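Local coordinates for protein F1 (Vaccinia virus ankara, PDB 4D2M) that inhibits apoptosis of the infected cell, probably by capturing the BH3 segments of pro-apoptotic proteins such as Bim in a groove of its Bcl-2-like helical fold, at residues N123-I128 with S166-D171; N90-K95 with V137-I142; D73-L78 with S84-I89. The protein carries 1 engineered substitution. All coordinates share one frame; numbering follows the deposited sequence.

Interaction 1 (N123-I128 with S166-D171); sequences NEVNTI and SHTICD
Val125 and Asn126 of helix 118-131 meet Thr168, near the end of helix 155-169, in a small buried helix-helix contact of the Bcl-2-like bundle, within the interface with a second subunit. The backbones come near, the CA atoms of Asn126 and Thr168 lying 5.9 Å apart, and a single methyl group bridges them. That group is Thr168 CG2, which rests 3.6 Å from Asn126 CB and touches the side of the asparagine stem, the two side chains running at about a right angle. It also meets one branch of Val125, with CG1 of the valine 4.1 Å from CG2 of Thr168. Val125 extends the packing to Thr141 of helix 135-150, which Ile169 also touches, so three helices converge here.

In Thr168 the methyl is anti to the backbone N (chi1 -51° for OG1) and faces Val125 and Asn126, while the hydroxyl is left to polar partners, Asn122 of the same chain and Asn123 of the second subunit. The Asn126 amide is likewise shared across the interface, for its ND2 donates to Asn126 OD1 of the second subunit. Such pairing of one asparagine with its own copy ties this contact to the assembly as well as to the fold. Helix 155-169 ends at once beyond the contact, Cys170 forming an inverse gamma turn and Asp171 capping the next helix. A single water joins the polar sides of the two segments, donating to Asn126 OD1 at 2.8 Å and to the Thr168 backbone O at 2.6 Å.

Interaction 2 (N90-K95 with V137-I142); sequences NIYCDK and VRLATI
Leu139 and Ile142, one turn apart on helix 135-150, close round the thiol of Cys93 where helix 80-99 crosses them steeply. The short axes pass 9.0 Å apart at a crossing angle of -76°, which confines the contact to a few side chains around the crossing point. Its compact part is built on Cys93 SG, which lies 3.7 Å from Ile142 CG2 and 3.9 Å from Leu139 CD2. The sulfur also comes within 3.8 Å of the backbone O of Leu139, without a hydrogen bond. Ile142 offers the sulfur its CG2 branch, anti to the backbone N, while its CG1 reaches Ile169 of helix 155-169.

The Tyr92 side is looser and partly exposed. Leu139 CD1 meets the ring at its edge, near the ring plane, 3.9 Å from Tyr92 CD2, and touches CB of the tyrosine at a similar distance. From there the ring leads away from helix 135-150, and its hydroxyl makes a weak hydrogen bond to an aromatic side chain of the bound peptide.

Leu139 also packs against an aromatic side chain of the peptide, and Ala140 and Thr141 against apolar ones. Leu139 thus stands between helix 80-99 and the ligand, while Tyr65 of a third subunit packs on Cys93 and Ile142; a helix that meets its partner helix and the peptide at once is expected of the BH3-binding groove of a Bcl-2-like protein.

Interaction 3 (D73-L78 with S84-I89); sequences DLYRQL and SYIDII
Ile86 projects from helix 80-99 toward the end of helix 54-77, and its terminal methyl alone makes the apolar contact, meeting Leu78 and Tyr75. The isoleucine and Leu78 approach at about a right angle, CD1 of Ile86 lying 3.5 Å from CD1 of Leu78, tighter than usual for two methyl carbons. Tyr75 comes in obliquely and less closely, with its CE1 4.2 Å from Ile86 CD1. The Ile86 chain is extended at its outer bond (chi2 172°), which carries CD1 well out from its own helix and lets it span a backbone separation of 9.9 Å between the CA atoms of Tyr75 and Ile86.

Tyr75 gets there by a different route. Its CB does not point at helix 80-99, but with CG anti to the backbone N (chi1 -169°) the ring swings across and brings its far end nearer. Past Ile86, the phenol oxygen donates to a water 2.6 Å away from OH, in the plane of the ring. That water in turn donates to Asp87 OD1 at 2.9 Å, giving the tyrosine a polar link to the residue next to Ile86. The contact therefore has a buried apolar part at Leu78 and Ile86 and a hydrated part between Tyr75 and the exposed Asp87.

It lies at the corner where helix 54-77 ends at Leu78 and turns into helix 80-99, with weak hydrogen bonds from Arg83 to the backbone oxygens of Tyr75 and Leu78. Helix 54-77 leads away from its own bundle toward a third subunit, whose Tyr64 ring meets that of Tyr75 and whose Ala61 packs on Tyr85, consistent with the domain-swapped dimer of F1L. Within its own chain, Tyr85 on helix 80-99 touches Ile178 and Thr179 of helix 172-180.

Overall arrangement
Interaction 3 comes first along the chain, joining consecutive helices 54-77 and 80-99, and it closes before the other two begin. Interaction 2 takes up helix 80-99 directly after residues 84-89, its centre 16 Å away, and brings in helix 135-150. Interactions 1 and 2 alternate along the sequence and lie 14 Å apart between centres. They touch through Ile128 on Val137 and a salt bridge from Asp171 to Arg138. Helix 135-150 is thus the central piece, flanked by helices 118-131 and 155-169. Interactions 1 and 3, 22 Å apart between centres, do not touch. All three contacts reach the third subunit, whose helix 54-77 packs against this chain, consistent with an exchange of that helix between subunits.

Interaction 1 (N123-I128 with S166-D171)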
loop_
_atom_site.group_PDB
_atom_site.type_symbol
_atom_site.label_atom_id
_atom_site.label_comp_id
_atom_site.label_asym_id
_atom_site.label_seq_id
_atom_site.Cartn_x
_atom_site.Cartn_y
_atom_site.Cartn_z
ATOM N N ASN A 123 13.515 -12.214 1.889
ATOM C CA ASN A 123 13.842 -13.518 1.328
ATOM C C ASN A 123 15.144 -14.082 1.895
ATOM O O ASN A 123 15.259 -15.288 2.113
ATOM C CB ASN A 123 13.927 -13.426 -0.201
ATOM C CG ASN A 123 12.584 -13.104 -0.842
ATOM O OD1 ASN A 123 11.535 -13.231 -0.210
ATOM N ND2 ASN A 123 12.612 -12.693 -2.108
ATOM N N GLU A 124 16.119 -13.211 2.135
ATOM C CA GLU A 124 17.382 -13.633 2.734
ATOM C C GLU A 124 17.178 -14.043 4.188
ATOM O O GLU A 124 17.777 -15.007 4.658
ATOM C CB GLU A 124 18.429 -12.520 2.646
ATOM C CG GLU A 124 18.797 -12.112 1.226
ATOM C CD GLU A 124 19.319 -13.266 0.387
ATOM O OE1 GLU A 124 19.864 -14.230 0.965
ATOM O OE2 GLU A 124 19.176 -13.209 -0.853
ATOM N N VAL A 125 16.335 -13.302 4.899
ATOM C CA VAL A 125 15.981 -13.652 6.271
ATOM C C VAL A 125 15.306 -15.018 6.284
ATOM O O VAL A 125 15.636 -15.873 7.106
ATOM C CB VAL A 125 15.053 -12.581 6.904
ATOM C CG1 VAL A 125 14.447 -13.053 8.230
ATOM C CG2 VAL A 125 15.820 -11.292 7.122
ATOM N N ASN A 126 14.365 -15.219 5.367
ATOM C CA ASN A 126 13.674 -16.495 5.257
ATOM C C ASN A 126 14.674 -17.627 5.043
ATOM O O ASN A 126 14.566 -18.687 5.659
ATOM C CB ASN A 126 12.655 -16.458 4.115
ATOM C CG ASN A 126 11.862 -17.746 3.998
ATOM O OD1 ASN A 126 10.996 -18.030 4.825
ATOM N ND2 ASN A 126 12.142 -18.525 2.958
ATOM N N THR A 127 15.661 -17.380 4.188
ATOM C CA THR A 127 16.686 -18.371 3.874
ATOM C C THR A 127 17.511 -18.732 5.111
ATOM O O THR A 127 17.754 -19.907 5.378
ATOM C CB THR A 127 17.624 -17.862 2.757
ATOM O OG1 THR A 127 16.882 -17.704 1.541
ATOM C CG2 THR A 127 18.773 -18.833 2.508
ATOM N N ILE A 128 17.934 -17.716 5.860
ATOM C CA ILE A 128 18.766 -17.918 7.047
ATOM C C ILE A 128 18.050 -18.757 8.099
ATOM O O ILE A 128 18.646 -19.642 8.712
ATOM C CB ILE A 128 19.180 -16.560 7.670
ATOM C CG1 ILE A 128 20.256 -15.887 6.807
ATOM C CG2 ILE A 128 19.662 -16.726 9.121
ATOM C CD1 ILE A 128 21.696 -16.195 7.205
ATOM N N SER A 166 7.147 -9.991 9.944
ATOM C CA SER A 166 6.565 -10.714 11.072
ATOM C C SER A 166 6.149 -12.128 10.663
ATOM O O SER A 166 6.352 -13.084 11.412
ATOM C CB SER A 166 5.364 -9.955 11.639
ATOM O OG SER A 166 4.373 -9.750 10.647
ATOM N N HIS A 167 5.563 -12.254 9.477
ATOM C CA HIS A 167 5.247 -13.566 8.921
ATOM C C HIS A 167 6.513 -14.403 8.794
ATOM O O HIS A 167 6.565 -15.543 9.249
ATOM C CB HIS A 167 4.579 -13.438 7.550
ATOM C CG HIS A 167 3.113 -13.144 7.614
ATOM N ND1 HIS A 167 2.157 -14.136 7.657
ATOM C CD2 HIS A 167 2.438 -11.971 7.632
ATOM C CE1 HIS A 167 0.957 -13.586 7.704
ATOM N NE2 HIS A 167 1.099 -12.273 7.690
ATOM N N THR A 168 7.532 -13.815 8.172
ATOM C CA THR A 168 8.784 -14.510 7.904
ATOM C C THR A 168 9.515 -14.918 9.183
ATOM O O THR A 168 10.098 -15.998 9.246
ATOM C CB THR A 168 9.728 -13.637 7.056
ATOM O OG1 THR A 168 9.029 -13.157 5.901
ATOM C CG2 THR A 168 10.954 -14.433 6.615
ATOM N N ILE A 169 9.493 -14.053 10.193
ATOM C CA ILE A 169 10.210 -14.316 11.438
ATOM C C ILE A 169 9.482 -15.348 12.294
ATOM O O ILE A 169 10.110 -16.189 12.935
ATOM C CB ILE A 169 10.408 -13.023 12.258
ATOM C CG1 ILE A 169 11.346 -12.069 11.519
ATOM C CG2 ILE A 169 10.998 -13.328 13.638
ATOM C CD1 ILE A 169 11.294 -10.645 12.022
ATOM N N CYS A 170 8.156 -15.283 12.309
ATOM C CA CYS A 170 7.371 -16.179 13.148
ATOM C C CYS A 170 7.145 -17.525 12.473
ATOM O O CYS A 170 6.014 -17.882 12.146
ATOM C CB CYS A 170 6.030 -15.540 13.500
ATOM S SG CYS A 170 6.187 -14.062 14.515
ATOM N N ASP A 171 8.229 -18.264 12.259
ATOM C CA ASP A 171 8.125 -19.623 11.746
ATOM C C ASP A 171 7.803 -20.552 12.910
ATOM O O ASP A 171 7.785 -20.119 14.063
ATOM C CB ASP A 171 9.415 -20.045 11.036
ATOM C CG ASP A 171 10.629 -20.018 11.950
ATOM O OD1 ASP A 171 10.525 -19.504 13.085
ATOM O OD2 ASP A 171 11.699 -20.500 11.521
HETATM O O HOH W 1 10.290 -17.903 7.554
#

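Interaction 2 (N90-K95 with V137-I142)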
loop_
_atom_site.group_PDB
_atom_site.type_symbol
_atom_site.label_atom_id
_atom_site.label_comp_id
_atom_site.label_asym_id
_atom_site.label_seq_id
_atom_site.Cartn_x
_atom_site.Cartn_y
_atom_site.Cartn_z
ATOM N N ASN A 90 9.264 -8.114 24.370
ATOM C CA ASN A 90 9.765 -6.863 24.929
ATOM C C ASN A 90 11.046 -7.066 25.729
ATOM O O ASN A 90 12.023 -6.345 25.540
ATOM C CB ASN A 90 8.707 -6.207 25.818
ATOM C CG ASN A 90 7.821 -5.242 25.057
ATOM O OD1 ASN A 90 8.140 -4.060 24.927
ATOM N ND2 ASN A 90 6.700 -5.740 24.553
ATOM N N ILE A 91 11.040 -8.052 26.618
ATOM C CA ILE A 91 12.190 -8.313 27.473
ATOM C C ILE A 91 13.404 -8.739 26.650
ATOM O O ILE A 91 14.499 -8.204 26.819
ATOM C CB ILE A 91 11.865 -9.404 28.522
ATOM C CG1 ILE A 91 10.831 -8.878 29.520
ATOM C CG2 ILE A 91 13.126 -9.844 29.277
ATOM C CD1 ILE A 91 10.210 -9.950 30.397
ATOM N N TYR A 92 13.203 -9.697 25.754
ATOM C CA TYR A 92 14.316 -10.319 25.045
ATOM C C TYR A 92 14.896 -9.439 23.934
ATOM O O TYR A 92 16.112 -9.400 23.751
ATOM C CB TYR A 92 13.875 -11.671 24.477
ATOM C CG TYR A 92 13.812 -12.769 25.522
ATOM C CD1 TYR A 92 12.923 -12.692 26.587
ATOM C CD2 TYR A 92 14.643 -13.880 25.446
ATOM C CE1 TYR A 92 12.863 -13.688 27.546
ATOM C CE2 TYR A 92 14.588 -14.883 26.401
ATOM C CZ TYR A 92 13.697 -14.781 27.447
ATOM O OH TYR A 92 13.636 -15.773 28.402
ATOM N N CYS A 93 14.041 -8.730 23.199
ATOM C CA CYS A 93 14.515 -7.899 22.091
ATOM C C CYS A 93 15.084 -6.570 22.574
ATOM O O CYS A 93 15.936 -5.981 21.909
ATOM C CB CYS A 93 13.392 -7.640 21.086
ATOM S SG CYS A 93 12.943 -9.091 20.126
ATOM N N ASP A 94 14.611 -6.091 23.720
ATOM C CA ASP A 94 15.174 -4.880 24.308
ATOM C C ASP A 94 16.629 -5.125 24.682
ATOM O O ASP A 94 17.483 -4.266 24.478
ATOM C CB ASP A 94 14.382 -4.435 25.540
ATOM C CG ASP A 94 13.095 -3.713 25.182
ATOM O OD1 ASP A 94 12.678 -3.768 24.003
ATOM O OD2 ASP A 94 12.495 -3.096 26.087
ATOM N N LYS A 95 16.905 -6.308 25.222
ATOM C CA LYS A 95 18.258 -6.658 25.638
ATOM C C LYS A 95 19.181 -6.802 24.429
ATOM O O LYS A 95 20.300 -6.292 24.431
ATOM C CB LYS A 95 18.254 -7.954 26.448
ATOM C CG LYS A 95 19.571 -8.228 27.159
ATOM C CD LYS A 95 19.509 -9.491 28.000
ATOM C CE LYS A 95 20.784 -9.674 28.812
ATOM N NZ LYS A 95 22.000 -9.706 27.951
ATOM N N VAL A 137 18.890 -15.622 16.257
ATOM C CA VAL A 137 18.804 -14.982 14.949
ATOM C C VAL A 137 17.410 -14.391 14.731
ATOM O O VAL A 137 17.249 -13.396 14.023
ATOM C CB VAL A 137 19.155 -15.971 13.804
ATOM C CG1 VAL A 137 18.108 -17.079 13.665
ATOM C CG2 VAL A 137 19.328 -15.223 12.488
ATOM N N ARG A 138 16.413 -14.994 15.368
ATOM C CA ARG A 138 15.039 -14.529 15.251
ATOM C C ARG A 138 14.819 -13.269 16.080
ATOM O O ARG A 138 14.174 -12.326 15.623
ATOM C CB ARG A 138 14.074 -15.636 15.676
ATOM C CG ARG A 138 13.928 -16.712 14.615
ATOM C CD ARG A 138 13.678 -18.094 15.192
ATOM N NE ARG A 138 13.477 -19.068 14.119
ATOM C CZ ARG A 138 14.453 -19.749 13.524
ATOM N NH1 ARG A 138 15.716 -19.586 13.901
ATOM N NH2 ARG A 138 14.166 -20.603 12.550
ATOM N N LEU A 139 15.367 -13.255 17.291
ATOM C CA LEU A 139 15.307 -12.076 18.147
ATOM C C LEU A 139 16.100 -10.915 17.549
ATOM O O LEU A 139 15.682 -9.759 17.633
ATOM C CB LEU A 139 15.844 -12.399 19.545
ATOM C CG LEU A 139 15.032 -13.392 20.379
ATOM C CD1 LEU A 139 15.752 -13.705 21.684
ATOM C CD2 LEU A 139 13.635 -12.857 20.654
ATOM N N ALA A 140 17.242 -11.229 16.946
ATOM C CA ALA A 140 18.097 -10.207 16.356
ATOM C C ALA A 140 17.423 -9.561 15.150
ATOM O O ALA A 140 17.556 -8.357 14.923
ATOM C CB ALA A 140 19.434 -10.805 15.961
ATOM N N THR A 141 16.699 -10.362 14.376
ATOM C CA THR A 141 16.025 -9.849 13.189
ATOM C C THR A 141 14.905 -8.894 13.586
ATOM O O THR A 141 14.735 -7.839 12.980
ATOM C CB THR A 141 15.442 -10.982 12.328
ATOM O OG1 THR A 141 16.480 -11.907 11.981
ATOM C CG2 THR A 141 14.830 -10.417 11.054
ATOM N N ILE A 142 14.138 -9.273 14.602
ATOM C CA ILE A 142 13.094 -8.407 15.125
ATOM C C ILE A 142 13.694 -7.074 15.565
ATOM O O ILE A 142 13.182 -6.010 15.217
ATOM C CB ILE A 142 12.357 -9.064 16.309
ATOM C CG1 ILE A 142 11.633 -10.327 15.838
ATOM C CG2 ILE A 142 11.351 -8.096 16.927
ATOM C CD1 ILE A 142 11.151 -11.226 16.965
#

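Interaction 3 (D73-L78 with S84-I89)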
loop_
_atom_site.group_PDB
_atom_site.type_symbol
_atom_site.label_atom_id
_atom_site.label_comp_id
_atom_site.label_asym_id
_atom_site.label_seq_id
_atom_site.Cartn_x
_atom_site.Cartn_y
_atom_site.Cartn_z
ATOM N N ASP A 73 -6.246 0.546 21.998
ATOM C CA ASP A 73 -7.480 -0.227 21.937
ATOM C C ASP A 73 -7.212 -1.669 21.538
ATOM O O ASP A 73 -7.907 -2.581 21.984
ATOM C CB ASP A 73 -8.467 0.405 20.958
ATOM C CG ASP A 73 -9.821 -0.280 20.978
ATOM O OD1 ASP A 73 -10.638 0.040 21.867
ATOM O OD2 ASP A 73 -10.067 -1.140 20.107
ATOM N N LEU A 74 -6.210 -1.873 20.692
ATOM C CA LEU A 74 -5.834 -3.220 20.287
ATOM C C LEU A 74 -5.362 -4.012 21.504
ATOM O O LEU A 74 -5.790 -5.145 21.719
ATOM C CB LEU A 74 -4.747 -3.180 19.212
ATOM C CG LEU A 74 -4.217 -4.527 18.710
ATOM C CD1 LEU A 74 -5.350 -5.429 18.242
ATOM C CD2 LEU A 74 -3.210 -4.313 17.581
ATOM N N TYR A 75 -4.497 -3.402 22.309
ATOM C CA TYR A 75 -3.973 -4.059 23.502
ATOM C C TYR A 75 -5.085 -4.434 24.485
ATOM O O TYR A 75 -5.054 -5.515 25.071
ATOM C CB TYR A 75 -2.946 -3.166 24.201
ATOM C CG TYR A 75 -2.164 -3.880 25.283
ATOM C CD1 TYR A 75 -1.011 -4.593 24.977
ATOM C CD2 TYR A 75 -2.581 -3.847 26.607
ATOM C CE1 TYR A 75 -0.294 -5.251 25.963
ATOM C CE2 TYR A 75 -1.871 -4.500 27.596
ATOM C CZ TYR A 75 -0.731 -5.201 27.267
ATOM O OH TYR A 75 -0.022 -5.852 28.249
ATOM N N ARG A 76 -6.060 -3.545 24.662
ATOM C CA ARG A 76 -7.173 -3.805 25.577
ATOM C C ARG A 76 -7.935 -5.068 25.185
ATOM O O ARG A 76 -8.498 -5.751 26.039
ATOM C CB ARG A 76 -8.140 -2.617 25.613
ATOM C CG ARG A 76 -7.593 -1.380 26.310
ATOM C CD ARG A 76 -8.651 -0.292 26.429
ATOM N NE ARG A 76 -8.060 1.049 26.454
ATOM C CZ ARG A 76 -8.070 1.910 25.437
ATOM N NH1 ARG A 76 -8.653 1.603 24.283
ATOM N NH2 ARG A 76 -7.498 3.098 25.577
ATOM N N GLN A 77 -7.941 -5.372 23.892
ATOM C CA GLN A 77 -8.693 -6.504 23.360
ATOM C C GLN A 77 -7.908 -7.809 23.419
ATOM O O GLN A 77 -8.494 -8.891 23.397
ATOM C CB GLN A 77 -9.105 -6.226 21.914
ATOM C CG GLN A 77 -10.056 -5.052 21.752
ATOM C CD GLN A 77 -10.226 -4.643 20.303
ATOM O OE1 GLN A 77 -10.094 -5.463 19.394
ATOM N NE2 GLN A 77 -10.513 -3.366 20.078
ATOM N N LEU A 78 -6.585 -7.710 23.484
ATOM C CA LEU A 78 -5.740 -8.899 23.487
ATOM C C LEU A 78 -5.954 -9.727 24.752
ATOM O O LEU A 78 -6.066 -9.171 25.846
ATOM C CB LEU A 78 -4.263 -8.514 23.367
ATOM C CG LEU A 78 -3.817 -7.871 22.050
ATOM C CD1 LEU A 78 -2.319 -7.603 22.079
ATOM C CD2 LEU A 78 -4.181 -8.735 20.849
ATOM N N SER A 84 1.290 -11.867 27.304
ATOM C CA SER A 84 2.471 -12.550 27.820
ATOM C C SER A 84 3.551 -12.629 26.745
ATOM O O SER A 84 4.729 -12.389 27.010
ATOM C CB SER A 84 2.112 -13.954 28.308
ATOM O OG SER A 84 0.982 -13.924 29.160
ATOM N N TYR A 85 3.138 -12.968 25.528
ATOM C CA TYR A 85 4.066 -13.077 24.412
ATOM C C TYR A 85 4.686 -11.719 24.108
ATOM O O TYR A 85 5.861 -11.631 23.755
ATOM C CB TYR A 85 3.353 -13.627 23.175
ATOM C CG TYR A 85 2.857 -15.051 23.319
ATOM C CD1 TYR A 85 3.188 -15.823 24.427
ATOM C CD2 TYR A 85 2.061 -15.626 22.339
ATOM C CE1 TYR A 85 2.735 -17.122 24.554
ATOM C CE2 TYR A 85 1.606 -16.924 22.458
ATOM C CZ TYR A 85 1.946 -17.666 23.567
ATOM O OH TYR A 85 1.498 -18.959 23.696
ATOM N N ILE A 86 3.890 -10.665 24.246
ATOM C CA ILE A 86 4.384 -9.308 24.050
ATOM C C ILE A 86 5.445 -8.970 25.100
ATOM O O ILE A 86 6.481 -8.391 24.774
ATOM C CB ILE A 86 3.227 -8.283 24.096
ATOM C CG1 ILE A 86 2.386 -8.408 22.822
ATOM C CG2 ILE A 86 3.758 -6.855 24.222
ATOM C CD1 ILE A 86 1.099 -7.589 22.823
ATOM N N ASP A 87 5.191 -9.341 26.354
ATOM C CA ASP A 87 6.159 -9.112 27.426
ATOM C C ASP A 87 7.472 -9.837 27.146
ATOM O O ASP A 87 8.550 -9.292 27.369
ATOM C CB ASP A 87 5.604 -9.573 28.779
ATOM C CG ASP A 87 4.627 -8.584 29.387
ATOM O OD1 ASP A 87 4.593 -7.415 28.950
ATOM O OD2 ASP A 87 3.894 -8.978 30.319
ATOM N N ILE A 88 7.373 -11.069 26.662
ATOM C CA ILE A 88 8.558 -11.869 26.376
ATOM C C ILE A 88 9.378 -11.232 25.259
ATOM O O ILE A 88 10.595 -11.111 25.369
ATOM C CB ILE A 88 8.171 -13.311 26.000
ATOM C CG1 ILE A 88 7.600 -14.021 27.229
ATOM C CG2 ILE A 88 9.377 -14.091 25.475
ATOM C CD1 ILE A 88 6.836 -15.283 26.911
ATOM N N ILE A 89 8.709 -10.809 24.193
ATOM C CA ILE A 89 9.400 -10.169 23.078
ATOM C C ILE A 89 10.000 -8.846 23.539
ATOM O O ILE A 89 11.120 -8.504 23.161
ATOM C CB ILE A 89 8.451 -9.945 21.880
ATOM C CG1 ILE A 89 7.997 -11.294 21.327
ATOM C CG2 ILE A 89 9.132 -9.144 20.762
ATOM C CD1 ILE A 89 6.718 -11.222 20.564
HETATM O O HOH W 2 2.104 -7.201 27.477
#